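Local coordinates for probable tautomerase/dehalogenase AU4130 (Aspergillus fumigatus Af293, PDB 3C6V), which is of unknown function but is probably a tautomerase or dehalogenase of the oxalocrotonate tautomerase kind, assembled as a trimer, at residues Arg24-Ser30 with Gln61-Gln67; His41-Ile46 with Phe110-Phe115; His79-Leu85 with Lys118-Tyr124. All blocks are in the same frame, centred on the assembly; numbering follows the deposited sequence.

Contacts 1 and 3 are the outer parallel strand pairs of the chain's own mixed four-stranded sheet, which continues into neighbouring subunits; contact 2 joins two helices on one face of it. The sheet pairs meet in its middle, where Gln28 of contact 1 and Ala84 of contact 3 are joined by their backbones. Contact 2 is mostly apolar, bridged by a single water, and its Ile46 and Phe110 reach Trp25 of contact 1 while Phe115 meets Trp122 of contact 3. All three are largely buried, with exposed residues at Glu66, His41 and Gly119. The polar faces of contacts 1 and 3 meet neighbouring subunits; contact 2 touches one only lightly.

Contact 1: Arg24-Ser30 with Gln61-Gln67; sequences RWLIQHS and QVHFIEQ
The Ile27 and Phe64 side chains run alongside each other, one of two tightly packed spots in this strand pair. The branch CG2 of Ile27 rests 3.7 Å from CD2 of the Phe64 ring, while Ile27 CD1 passes on to CE2 and also meets Val62 CG1 at 3.8 Å. With Trp25, these side chains form the apolar face that Ile46 of helix 36-51 and Phe110 of helix 97-115 cover; the indole nitrogen of Trp25 is bonded to Tyr50. The other tight spot is His29 on Glu66. His29 CG stands between its backbone N and carbonyl carbon (chi1 61°), which swings the ring across the neighbouring strand until CE1 is 3.5 Å from Glu66 CB and the CA of Glu66 lies over one face in a CH-pi contact. Phe64 CB sits at the ring's edge, and His29 ND1 donates to Ser30 O at 3.0 Å from above the carbonyl plane.

The two strands are the outer members of a beta-alpha-beta unit, with helix 36-51 crossing between them, and they run parallel, their directions differing by 20°. Trp25, Ile27 and His29 each use both N and O, so six backbone hydrogen bonds zip the pair from Gln61 O to Gln67 N.

The opposite face, with Arg24, His63 and Ile65, turns to other subunits. His63 NE2 donates to Gln61 OE1 at 2.8 Å, in the plane of both ring and amide, and ND1 is bonded to Ser72 of the second subunit, which together fix the rotation of the imidazole. Arg24 CD touches the edge of that ring, 3.8 Å from His63 CD2, before its guanidinium leaves to form a salt bridge with Glu123 of the second subunit. The solvent side is at the strand end, where Glu66 is exposed.

Contact 2: His41-Ile46 with Phe110-Phe115; sequences HLAQQI and FLTPMF
His41 meets Met114, a selenomethionine, where the methyl CE comes to the imidazole edge, 3.6 Å from ND1; the two side chains overlap head to tail. Leu42 follows as the knob of the contact, seated among Phe110, Leu111, Met114 and Phe115. Its CD1 reaches Phe110 CD1 at 3.6 Å and Leu111 CD2 at 3.8 Å, while CD2 turns to Phe115 CZ at 4.0 Å. This knob-into-hole fit joins two antiparallel helices, 163° apart, that lie on one face of the sheet, with Ile27 and Trp25 beneath them. Gln45 points across from the next turn: its CB lies over one face of the Phe110 ring, and its amide passes Phe110 CB. Beyond, Gln45 NE2 donates to a water at 2.7 Å, and that water donates to Phe110 O, also at 2.7 Å, bridging two segments that share no direct hydrogen bond. Ile46 closes the walk tightly, CG1 only 3.4 Å from Phe110 CE1. A chi1 of 59° folds the Phe110 ring back over its own backbone and brings it to the isoleucine at about a right angle.

Contact 3: His79-Leu85 with Lys118-Tyr124; sequences HPNFVAL and KGIDWEY
The strands of the second beta-alpha-beta unit of this chain, 82-90 and 121-129 with helix 97-115 crossing between them, pair in parallel here, Val83 beside Trp122 and Phe82 beside Asp121. Two such units in one chain, assembled as a trimer, are consistent with the tautomerase superfamily. Four backbone hydrogen bonds run from Asn81 O to Leu85 N; the last, Leu85 N to Glu123 O at 2.7 Å, is nearly straight. Before the strands begin, Asn81 reaches over to the end of the helix. Its CG lies opposite the backbone N (chi1 -162°), a turn that carries ND2 to Lys118 O at 3.0 Å, with that oxygen close to the amide plane. The helix stops there in a Schellman motif with Gly119 at positive phi as its C-prime residue, and Ile120 follows, its CG1 3.6 Å from Asn81 OD1.

On the apolar side Ile120 CG2 meets Val83 CG2 at 3.8 Å, and Leu85 CB stands 3.8 Å from Tyr124 CB. Leu85 CD1 rests against the backbone, 3.4 Å from Glu123 O. The rings of Trp122 and Tyr124 lead away from the neighbouring strand toward helix 97-115: Trp122 packs against Phe115 and Thr112, and Tyr124 OH is bonded to Asp108. On the other face, Glu123 accepts a hydrogen bond from Trp134 of the third subunit, while the Phe82 ring meets His63 of that chain. Asp121 OD1 accepts a bond from Asn137, again of the third subunit.

The chemistry thus divides by face: the apolar side ties the strand pair to its crossover helix, and the carboxylates tie it to the trimer. Ahead of the strands, the Asn81 amide supplies a donor to a carbonyl at the helix end, where negative potential is expected to gather.

Contact 1: Arg24-Ser30 with Gln61-Gln67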
loop_
_atom_site.group_PDB
_atom_site.type_symbol
_atom_site.label_atom_id
_atom_site.label_comp_id
_atom_site.label_asym_id
_atom_site.label_seq_id
_atom_site.Cartn_x
_atom_site.Cartn_y
_atom_site.Cartn_z
ATOM N N ARG B 24 -6.323 0.370 8.365
ATOM C CA ARG B 24 -5.253 1.348 8.172
ATOM C C ARG B 24 -5.620 2.187 6.950
ATOM O O ARG B 24 -5.801 1.645 5.863
ATOM C CB ARG B 24 -3.922 0.611 7.940
ATOM C CG ARG B 24 -2.743 1.526 7.532
ATOM C CD ARG B 24 -1.852 1.893 8.695
ATOM N NE ARG B 24 -1.197 0.783 9.399
ATOM C CZ ARG B 24 -0.072 0.171 9.019
ATOM N NH1 ARG B 24 0.536 0.490 7.882
ATOM N NH2 ARG B 24 0.413 -0.784 9.764
ATOM N N TRP B 25 -5.775 3.495 7.124
ATOM C CA TRP B 25 -6.125 4.374 6.005
ATOM C C TRP B 25 -4.895 5.192 5.579
ATOM O O TRP B 25 -4.223 5.790 6.420
ATOM C CB TRP B 25 -7.267 5.329 6.372
ATOM C CG TRP B 25 -8.657 4.668 6.522
ATOM C CD1 TRP B 25 -8.989 3.521 7.221
ATOM C CD2 TRP B 25 -9.877 5.170 5.973
ATOM N NE1 TRP B 25 -10.353 3.306 7.137
ATOM C CE2 TRP B 25 -10.914 4.290 6.369
ATOM C CE3 TRP B 25 -10.187 6.277 5.178
ATOM C CZ2 TRP B 25 -12.243 4.473 5.978
ATOM C CZ3 TRP B 25 -11.502 6.481 4.801
ATOM C CH2 TRP B 25 -12.530 5.578 5.217
ATOM N N LEU B 26 -4.592 5.180 4.286
ATOM C CA LEU B 26 -3.541 6.001 3.710
ATOM C C LEU B 26 -4.205 7.012 2.802
ATOM O O LEU B 26 -4.976 6.639 1.890
ATOM C CB LEU B 26 -2.544 5.132 2.918
ATOM C CG LEU B 26 -1.420 5.892 2.182
ATOM C CD1 LEU B 26 -0.503 6.634 3.225
ATOM C CD2 LEU B 26 -0.608 4.946 1.337
ATOM N N ILE B 27 -3.958 8.291 3.070
ATOM C CA ILE B 27 -4.681 9.349 2.355
ATOM C C ILE B 27 -3.648 10.280 1.721
ATOM O O ILE B 27 -3.004 11.089 2.412
ATOM C CB ILE B 27 -5.621 10.142 3.321
ATOM C CG1 ILE B 27 -6.617 9.170 3.994
ATOM C CG2 ILE B 27 -6.408 11.225 2.542
ATOM C CD1 ILE B 27 -7.682 9.854 4.931
ATOM N N GLN B 28 -3.464 10.112 0.424
ATOM C CA GLN B 28 -2.565 10.955 -0.369
ATOM C C GLN B 28 -3.380 12.125 -0.928
ATOM O O GLN B 28 -4.545 11.943 -1.271
ATOM C CB GLN B 28 -1.997 10.140 -1.528
ATOM C CG GLN B 28 -0.951 9.094 -1.095
ATOM C CD GLN B 28 -0.759 8.005 -2.133
ATOM O OE1 GLN B 28 -1.502 7.032 -2.159
ATOM N NE2 GLN B 28 0.205 8.181 -3.008
ATOM N N HIS B 29 -2.785 13.323 -1.028
ATOM C CA HIS B 29 -3.571 14.506 -1.439
ATOM C C HIS B 29 -2.657 15.601 -1.959
ATOM O O HIS B 29 -1.442 15.652 -1.629
ATOM C CB HIS B 29 -4.413 15.029 -0.257
ATOM C CG HIS B 29 -3.572 15.456 0.916
ATOM N ND1 HIS B 29 -3.052 16.733 1.043
ATOM C CD2 HIS B 29 -3.145 14.765 2.001
ATOM C CE1 HIS B 29 -2.328 16.804 2.150
ATOM N NE2 HIS B 29 -2.378 15.627 2.756
ATOM N N SER B 30 -3.222 16.491 -2.773
ATOM C CA SER B 30 -2.442 17.627 -3.306
ATOM C C SER B 30 -2.168 18.687 -2.239
ATOM O O SER B 30 -2.804 18.703 -1.180
ATOM C CB SER B 30 -3.189 18.246 -4.512
ATOM O OG SER B 30 -4.604 18.188 -4.276
ATOM N N GLN B 61 -5.949 3.587 12.380
ATOM C CA GLN B 61 -4.819 4.426 11.965
ATOM C C GLN B 61 -5.157 5.138 10.668
ATOM O O GLN B 61 -5.644 4.503 9.707
ATOM C CB GLN B 61 -3.552 3.586 11.769
ATOM C CG GLN B 61 -3.126 2.839 13.074
ATOM C CD GLN B 61 -1.634 2.654 13.167
ATOM O OE1 GLN B 61 -0.881 3.200 12.359
ATOM N NE2 GLN B 61 -1.184 1.902 14.172
ATOM N N VAL B 62 -4.893 6.442 10.641
ATOM C CA VAL B 62 -5.158 7.256 9.473
ATOM C C VAL B 62 -3.927 8.110 9.246
ATOM O O VAL B 62 -3.539 8.900 10.147
ATOM C CB VAL B 62 -6.385 8.181 9.688
ATOM C CG1 VAL B 62 -6.602 9.080 8.442
ATOM C CG2 VAL B 62 -7.677 7.379 9.995
ATOM N N HIS B 63 -3.280 7.918 8.091
ATOM C CA HIS B 63 -2.032 8.625 7.803
ATOM C C HIS B 63 -2.190 9.398 6.494
ATOM O O HIS B 63 -2.584 8.821 5.479
ATOM C CB HIS B 63 -0.842 7.668 7.714
ATOM C CG HIS B 63 -0.641 6.834 8.955
ATOM N ND1 HIS B 63 -0.023 7.324 10.082
ATOM C CD2 HIS B 63 -0.991 5.560 9.244
ATOM C CE1 HIS B 63 0.005 6.391 11.014
ATOM N NE2 HIS B 63 -0.571 5.304 10.534
ATOM N N PHE B 64 -1.876 10.682 6.539
ATOM C CA PHE B 64 -1.987 11.572 5.376
ATOM C C PHE B 64 -0.606 11.788 4.774
ATOM O O PHE B 64 0.391 11.959 5.521
ATOM C CB PHE B 64 -2.531 12.964 5.816
ATOM C CG PHE B 64 -3.981 12.943 6.237
ATOM C CD1 PHE B 64 -4.329 12.602 7.541
ATOM C CD2 PHE B 64 -4.998 13.237 5.323
ATOM C CE1 PHE B 64 -5.670 12.552 7.947
ATOM C CE2 PHE B 64 -6.360 13.226 5.735
ATOM C CZ PHE B 64 -6.680 12.885 7.036
ATOM N N ILE B 65 -0.526 11.789 3.440
ATOM C CA ILE B 65 0.743 12.107 2.755
ATOM C C ILE B 65 0.495 13.159 1.694
ATOM O O ILE B 65 -0.246 12.920 0.711
ATOM C CB ILE B 65 1.414 10.866 2.137
ATOM C CG1 ILE B 65 1.913 9.909 3.259
ATOM C CG2 ILE B 65 2.562 11.302 1.214
ATOM C CD1 ILE B 65 2.596 8.623 2.702
ATOM N N GLU B 66 1.051 14.347 1.918
ATOM C CA GLU B 66 0.910 15.407 0.912
ATOM C C GLU B 66 1.869 15.124 -0.245
ATOM O O GLU B 66 3.071 14.850 -0.048
ATOM C CB GLU B 66 1.140 16.793 1.506
ATOM C CG GLU B 66 0.820 17.920 0.511
ATOM C CD GLU B 66 0.829 19.279 1.154
ATOM O OE1 GLU B 66 -0.142 19.620 1.857
ATOM O OE2 GLU B 66 1.789 20.017 0.906
ATOM N N GLN B 67 1.320 15.194 -1.449
ATOM C CA GLN B 67 2.064 14.972 -2.694
ATOM C C GLN B 67 2.405 16.342 -3.287
ATOM O O GLN B 67 1.492 17.043 -3.702
ATOM C CB GLN B 67 1.184 14.184 -3.686
ATOM C CG GLN B 67 0.829 12.738 -3.218
ATOM C CD GLN B 67 1.946 11.738 -3.485
ATOM O OE1 GLN B 67 2.825 11.950 -4.334
ATOM N NE2 GLN B 67 1.888 10.629 -2.809
#

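Contact 2: His41-Ile46 with Phe110-Phe115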
loop_
_atom_site.group_PDB
_atom_site.type_symbol
_atom_site.label_atom_id
_atom_site.label_comp_id
_atom_site.label_asym_id
_atom_site.label_seq_id
_atom_site.Cartn_x
_atom_site.Cartn_y
_atom_site.Cartn_z
ATOM N N HIS B 41 -10.273 16.310 11.723
ATOM C CA HIS B 41 -11.705 16.024 11.765
ATOM C C HIS B 41 -12.044 14.739 10.981
ATOM O O HIS B 41 -12.824 13.896 11.463
ATOM C CB HIS B 41 -12.522 17.231 11.267
ATOM C CG HIS B 41 -14.008 17.052 11.413
ATOM N ND1 HIS B 41 -14.864 17.029 10.332
ATOM C CD2 HIS B 41 -14.782 16.862 12.509
ATOM C CE1 HIS B 41 -16.102 16.834 10.754
ATOM N NE2 HIS B 41 -16.081 16.736 12.071
ATOM N N LEU B 42 -11.442 14.569 9.795
ATOM C CA LEU B 42 -11.642 13.333 9.040
ATOM C C LEU B 42 -11.199 12.088 9.828
ATOM O O LEU B 42 -11.921 11.073 9.874
ATOM C CB LEU B 42 -10.922 13.420 7.674
ATOM C CG LEU B 42 -11.178 12.299 6.647
ATOM C CD1 LEU B 42 -12.677 12.139 6.400
ATOM C CD2 LEU B 42 -10.463 12.654 5.353
ATOM N N ALA B 43 -10.023 12.181 10.472
ATOM C CA ALA B 43 -9.499 11.055 11.212
ATOM C C ALA B 43 -10.462 10.673 12.346
ATOM O O ALA B 43 -10.681 9.484 12.620
ATOM C CB ALA B 43 -8.104 11.370 11.738
ATOM N N GLN B 44 -11.054 11.675 12.981
ATOM C CA GLN B 44 -12.030 11.425 14.063
ATOM C C GLN B 44 -13.317 10.790 13.544
ATOM O O GLN B 44 -13.868 9.866 14.154
ATOM C CB GLN B 44 -12.369 12.716 14.800
ATOM C CG GLN B 44 -11.264 13.215 15.686
ATOM C CD GLN B 44 -11.696 14.483 16.388
ATOM O OE1 GLN B 44 -12.783 14.534 16.972
ATOM N NE2 GLN B 44 -10.868 15.508 16.332
ATOM N N GLN B 45 -13.795 11.265 12.402
ATOM C CA GLN B 45 -14.956 10.654 11.760
ATOM C C GLN B 45 -14.731 9.182 11.372
ATOM O O GLN B 45 -15.600 8.315 11.597
ATOM C CB GLN B 45 -15.334 11.492 10.556
ATOM C CG GLN B 45 -15.886 12.853 10.998
ATOM C CD GLN B 45 -16.495 13.637 9.871
ATOM O OE1 GLN B 45 -17.713 13.879 9.836
ATOM N NE2 GLN B 45 -15.672 14.061 8.958
ATOM N N ILE B 46 -13.573 8.917 10.764
ATOM C CA ILE B 46 -13.207 7.550 10.371
ATOM C C ILE B 46 -13.158 6.676 11.639
ATOM O O ILE B 46 -13.663 5.553 11.655
ATOM C CB ILE B 46 -11.840 7.529 9.616
ATOM C CG1 ILE B 46 -11.946 8.271 8.270
ATOM C CG2 ILE B 46 -11.332 6.041 9.427
ATOM C CD1 ILE B 46 -10.542 8.720 7.746
ATOM N N PHE B 110 -19.325 10.702 5.527
ATOM C CA PHE B 110 -18.355 11.734 5.928
ATOM C C PHE B 110 -17.411 12.208 4.820
ATOM O O PHE B 110 -16.990 13.377 4.802
ATOM C CB PHE B 110 -17.574 11.385 7.225
ATOM C CG PHE B 110 -16.789 10.109 7.171
ATOM C CD1 PHE B 110 -15.549 10.046 6.534
ATOM C CD2 PHE B 110 -17.245 8.981 7.869
ATOM C CE1 PHE B 110 -14.793 8.842 6.504
ATOM C CE2 PHE B 110 -16.511 7.793 7.882
ATOM C CZ PHE B 110 -15.285 7.698 7.185
ATOM N N LEU B 111 -17.072 11.333 3.887
ATOM C CA LEU B 111 -16.138 11.747 2.833
ATOM C C LEU B 111 -16.801 12.731 1.871
ATOM O O LEU B 111 -16.217 13.757 1.526
ATOM C CB LEU B 111 -15.655 10.525 2.044
ATOM C CG LEU B 111 -14.821 9.541 2.862
ATOM C CD1 LEU B 111 -14.583 8.279 2.007
ATOM C CD2 LEU B 111 -13.505 10.252 3.228
ATOM N N THR B 112 -18.012 12.404 1.444
ATOM C CA THR B 112 -18.718 13.229 0.437
ATOM C C THR B 112 -18.944 14.657 0.946
ATOM O O THR B 112 -18.558 15.607 0.253
ATOM C CB THR B 112 -20.009 12.556 -0.120
ATOM O OG1 THR B 112 -19.660 11.324 -0.782
ATOM C CG2 THR B 112 -20.705 13.471 -1.140
ATOM N N PRO B 113 -19.528 14.835 2.169
ATOM C CA PRO B 113 -19.725 16.222 2.639
ATOM C C PRO B 113 -18.454 17.005 2.858
ATOM O O PRO B 113 -18.505 18.247 2.834
ATOM C CB PRO B 113 -20.461 16.067 4.001
ATOM C CG PRO B 113 -20.966 14.661 4.008
ATOM C CD PRO B 113 -20.096 13.848 3.115
HETATM N N MSE B 114 -17.322 16.339 3.094
HETATM C CA MSE B 114 -16.104 17.118 3.223
HETATM C C MSE B 114 -15.543 17.566 1.871
HETATM O O MSE B 114 -15.122 18.726 1.723
HETATM C CB MSE B 114 -15.012 16.393 4.018
HETATM C CG MSE B 114 -13.815 17.346 4.351
HETATM SE SE MSE B 114 -12.496 16.368 5.332
HETATM C CE MSE B 114 -13.260 16.701 7.114
ATOM N N PHE B 115 -15.557 16.656 0.903
ATOM C CA PHE B 115 -14.849 16.851 -0.367
ATOM C C PHE B 115 -15.677 17.589 -1.414
ATOM O O PHE B 115 -15.165 18.445 -2.131
ATOM C CB PHE B 115 -14.423 15.504 -0.933
ATOM C CG PHE B 115 -13.440 14.754 -0.066
ATOM C CD1 PHE B 115 -13.377 13.367 -0.134
ATOM C CD2 PHE B 115 -12.610 15.418 0.851
ATOM C CE1 PHE B 115 -12.453 12.642 0.657
ATOM C CE2 PHE B 115 -11.703 14.701 1.652
ATOM C CZ PHE B 115 -11.622 13.304 1.542
HETATM O O HOH W 1 -17.024 15.129 6.883
#

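Contact 3: His79-Leu85 with Lys118-Tyr124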
loop_
_atom_site.group_PDB
_atom_site.type_symbol
_atom_site.label_atom_id
_atom_site.label_comp_id
_atom_site.label_asym_id
_atom_site.label_seq_id
_atom_site.Cartn_x
_atom_site.Cartn_y
_atom_site.Cartn_z
ATOM N N HIS B 79 -2.922 16.968 -11.080
ATOM C CA HIS B 79 -4.155 17.400 -10.434
ATOM C C HIS B 79 -3.879 18.182 -9.142
ATOM O O HIS B 79 -3.274 17.630 -8.209
ATOM C CB HIS B 79 -5.048 16.172 -10.134
ATOM C CG HIS B 79 -6.466 16.526 -9.817
ATOM N ND1 HIS B 79 -7.545 15.918 -10.427
ATOM C CD2 HIS B 79 -6.980 17.421 -8.950
ATOM C CE1 HIS B 79 -8.669 16.423 -9.945
ATOM N NE2 HIS B 79 -8.351 17.345 -9.053
ATOM N N PRO B 80 -4.351 19.461 -9.065
ATOM C CA PRO B 80 -4.097 20.301 -7.892
ATOM C C PRO B 80 -5.160 20.188 -6.767
ATOM O O PRO B 80 -5.058 20.897 -5.769
ATOM C CB PRO B 80 -4.154 21.714 -8.477
ATOM C CG PRO B 80 -5.333 21.601 -9.480
ATOM C CD PRO B 80 -5.133 20.184 -10.088
ATOM N N ASN B 81 -6.165 19.323 -6.905
ATOM C CA ASN B 81 -7.244 19.317 -5.917
ATOM C C ASN B 81 -7.875 17.932 -5.741
ATOM O O ASN B 81 -9.077 17.768 -5.947
ATOM C CB ASN B 81 -8.302 20.384 -6.263
ATOM C CG ASN B 81 -9.189 20.730 -5.090
ATOM O OD1 ASN B 81 -8.724 20.847 -3.958
ATOM N ND2 ASN B 81 -10.490 20.880 -5.352
ATOM N N PHE B 82 -7.059 16.955 -5.346
ATOM C CA PHE B 82 -7.506 15.547 -5.288
ATOM C C PHE B 82 -7.195 14.976 -3.899
ATOM O O PHE B 82 -6.297 15.476 -3.182
ATOM C CB PHE B 82 -6.788 14.682 -6.361
ATOM C CG PHE B 82 -5.390 14.310 -5.963
ATOM C CD1 PHE B 82 -4.316 15.145 -6.282
ATOM C CD2 PHE B 82 -5.147 13.149 -5.216
ATOM C CE1 PHE B 82 -3.003 14.829 -5.893
ATOM C CE2 PHE B 82 -3.840 12.858 -4.785
ATOM C CZ PHE B 82 -2.772 13.684 -5.133
ATOM N N VAL B 83 -7.909 13.909 -3.566
ATOM C CA VAL B 83 -7.603 13.028 -2.422
ATOM C C VAL B 83 -7.730 11.583 -2.911
ATOM O O VAL B 83 -8.772 11.193 -3.453
ATOM C CB VAL B 83 -8.552 13.283 -1.197
ATOM C CG1 VAL B 83 -8.242 12.335 0.012
ATOM C CG2 VAL B 83 -8.499 14.759 -0.744
ATOM N N ALA B 84 -6.655 10.802 -2.732
ATOM C CA ALA B 84 -6.621 9.397 -3.116
ATOM C C ALA B 84 -6.478 8.564 -1.860
ATOM O O ALA B 84 -5.498 8.703 -1.116
ATOM C CB ALA B 84 -5.419 9.114 -4.059
ATOM N N LEU B 85 -7.463 7.718 -1.592
ATOM C CA LEU B 85 -7.455 6.951 -0.359
ATOM C C LEU B 85 -7.219 5.465 -0.623
ATOM O O LEU B 85 -7.767 4.892 -1.580
ATOM C CB LEU B 85 -8.768 7.140 0.403
ATOM C CG LEU B 85 -9.166 8.578 0.766
ATOM C CD1 LEU B 85 -10.057 9.211 -0.342
ATOM C CD2 LEU B 85 -9.996 8.508 2.059
ATOM N N LYS B 118 -15.640 21.382 -1.625
ATOM C CA LYS B 118 -14.307 21.897 -1.934
ATOM C C LYS B 118 -13.964 21.657 -3.401
ATOM O O LYS B 118 -12.860 21.973 -3.825
ATOM C CB LYS B 118 -13.228 21.241 -1.036
ATOM C CG LYS B 118 -13.455 21.523 0.442
ATOM C CD LYS B 118 -12.405 20.827 1.323
ATOM C CE LYS B 118 -11.924 21.838 2.309
ATOM N NZ LYS B 118 -10.569 22.407 1.996
ATOM N N GLY B 119 -14.885 21.053 -4.166
ATOM C CA GLY B 119 -14.577 20.683 -5.566
ATOM C C GLY B 119 -13.467 19.635 -5.699
ATOM O O GLY B 119 -12.863 19.486 -6.779
ATOM N N ILE B 120 -13.203 18.884 -4.623
ATOM C CA ILE B 120 -12.179 17.803 -4.644
ATOM C C ILE B 120 -12.636 16.613 -5.487
ATOM O O ILE B 120 -13.849 16.250 -5.475
ATOM C CB ILE B 120 -11.858 17.353 -3.208
ATOM C CG1 ILE B 120 -11.053 18.462 -2.509
ATOM C CG2 ILE B 120 -11.114 15.972 -3.177
ATOM C CD1 ILE B 120 -10.904 18.247 -0.931
ATOM N N ASP B 121 -11.709 16.039 -6.270
ATOM C CA ASP B 121 -11.944 14.725 -6.873
ATOM C C ASP B 121 -11.289 13.705 -5.968
ATOM O O ASP B 121 -10.111 13.835 -5.630
ATOM C CB ASP B 121 -11.365 14.610 -8.308
ATOM C CG ASP B 121 -12.119 15.475 -9.305
ATOM O OD1 ASP B 121 -13.348 15.681 -9.147
ATOM O OD2 ASP B 121 -11.488 15.956 -10.253
ATOM N N TRP B 122 -12.047 12.685 -5.575
ATOM C CA TRP B 122 -11.505 11.705 -4.628
ATOM C C TRP B 122 -11.805 10.289 -5.074
ATOM O O TRP B 122 -12.803 10.059 -5.762
ATOM C CB TRP B 122 -12.018 11.962 -3.206
ATOM C CG TRP B 122 -13.485 11.596 -2.902
ATOM C CD1 TRP B 122 -13.937 10.514 -2.172
ATOM C CD2 TRP B 122 -14.652 12.345 -3.265
ATOM N NE1 TRP B 122 -15.314 10.550 -2.073
ATOM C CE2 TRP B 122 -15.776 11.661 -2.729
ATOM C CE3 TRP B 122 -14.856 13.537 -3.972
ATOM C CZ2 TRP B 122 -17.096 12.121 -2.911
ATOM C CZ3 TRP B 122 -16.156 13.995 -4.158
ATOM C CH2 TRP B 122 -17.269 13.284 -3.627
ATOM N N GLU B 123 -10.926 9.355 -4.699
ATOM C CA GLU B 123 -11.120 7.945 -5.014
ATOM C C GLU B 123 -10.656 7.118 -3.829
ATOM O O GLU B 123 -9.600 7.410 -3.227
ATOM C CB GLU B 123 -10.291 7.546 -6.233
ATOM C CG GLU B 123 -10.394 6.058 -6.590
ATOM C CD GLU B 123 -9.412 5.635 -7.684
ATOM O OE1 GLU B 123 -8.183 5.631 -7.440
ATOM O OE2 GLU B 123 -9.876 5.294 -8.787
ATOM N N TYR B 124 -11.449 6.109 -3.485
ATOM C CA TYR B 124 -11.021 5.125 -2.499
ATOM C C TYR B 124 -11.186 3.708 -3.031
ATOM O O TYR B 124 -11.981 3.451 -3.953
ATOM C CB TYR B 124 -11.707 5.301 -1.143
ATOM C CG TYR B 124 -13.244 5.132 -1.139
ATOM C CD1 TYR B 124 -14.102 6.253 -1.006
ATOM C CD2 TYR B 124 -13.817 3.859 -1.243
ATOM C CE1 TYR B 124 -15.512 6.080 -0.945
ATOM C CE2 TYR B 124 -15.206 3.676 -1.232
ATOM C CZ TYR B 124 -16.043 4.794 -1.067
ATOM O OH TYR B 124 -17.414 4.590 -1.016
#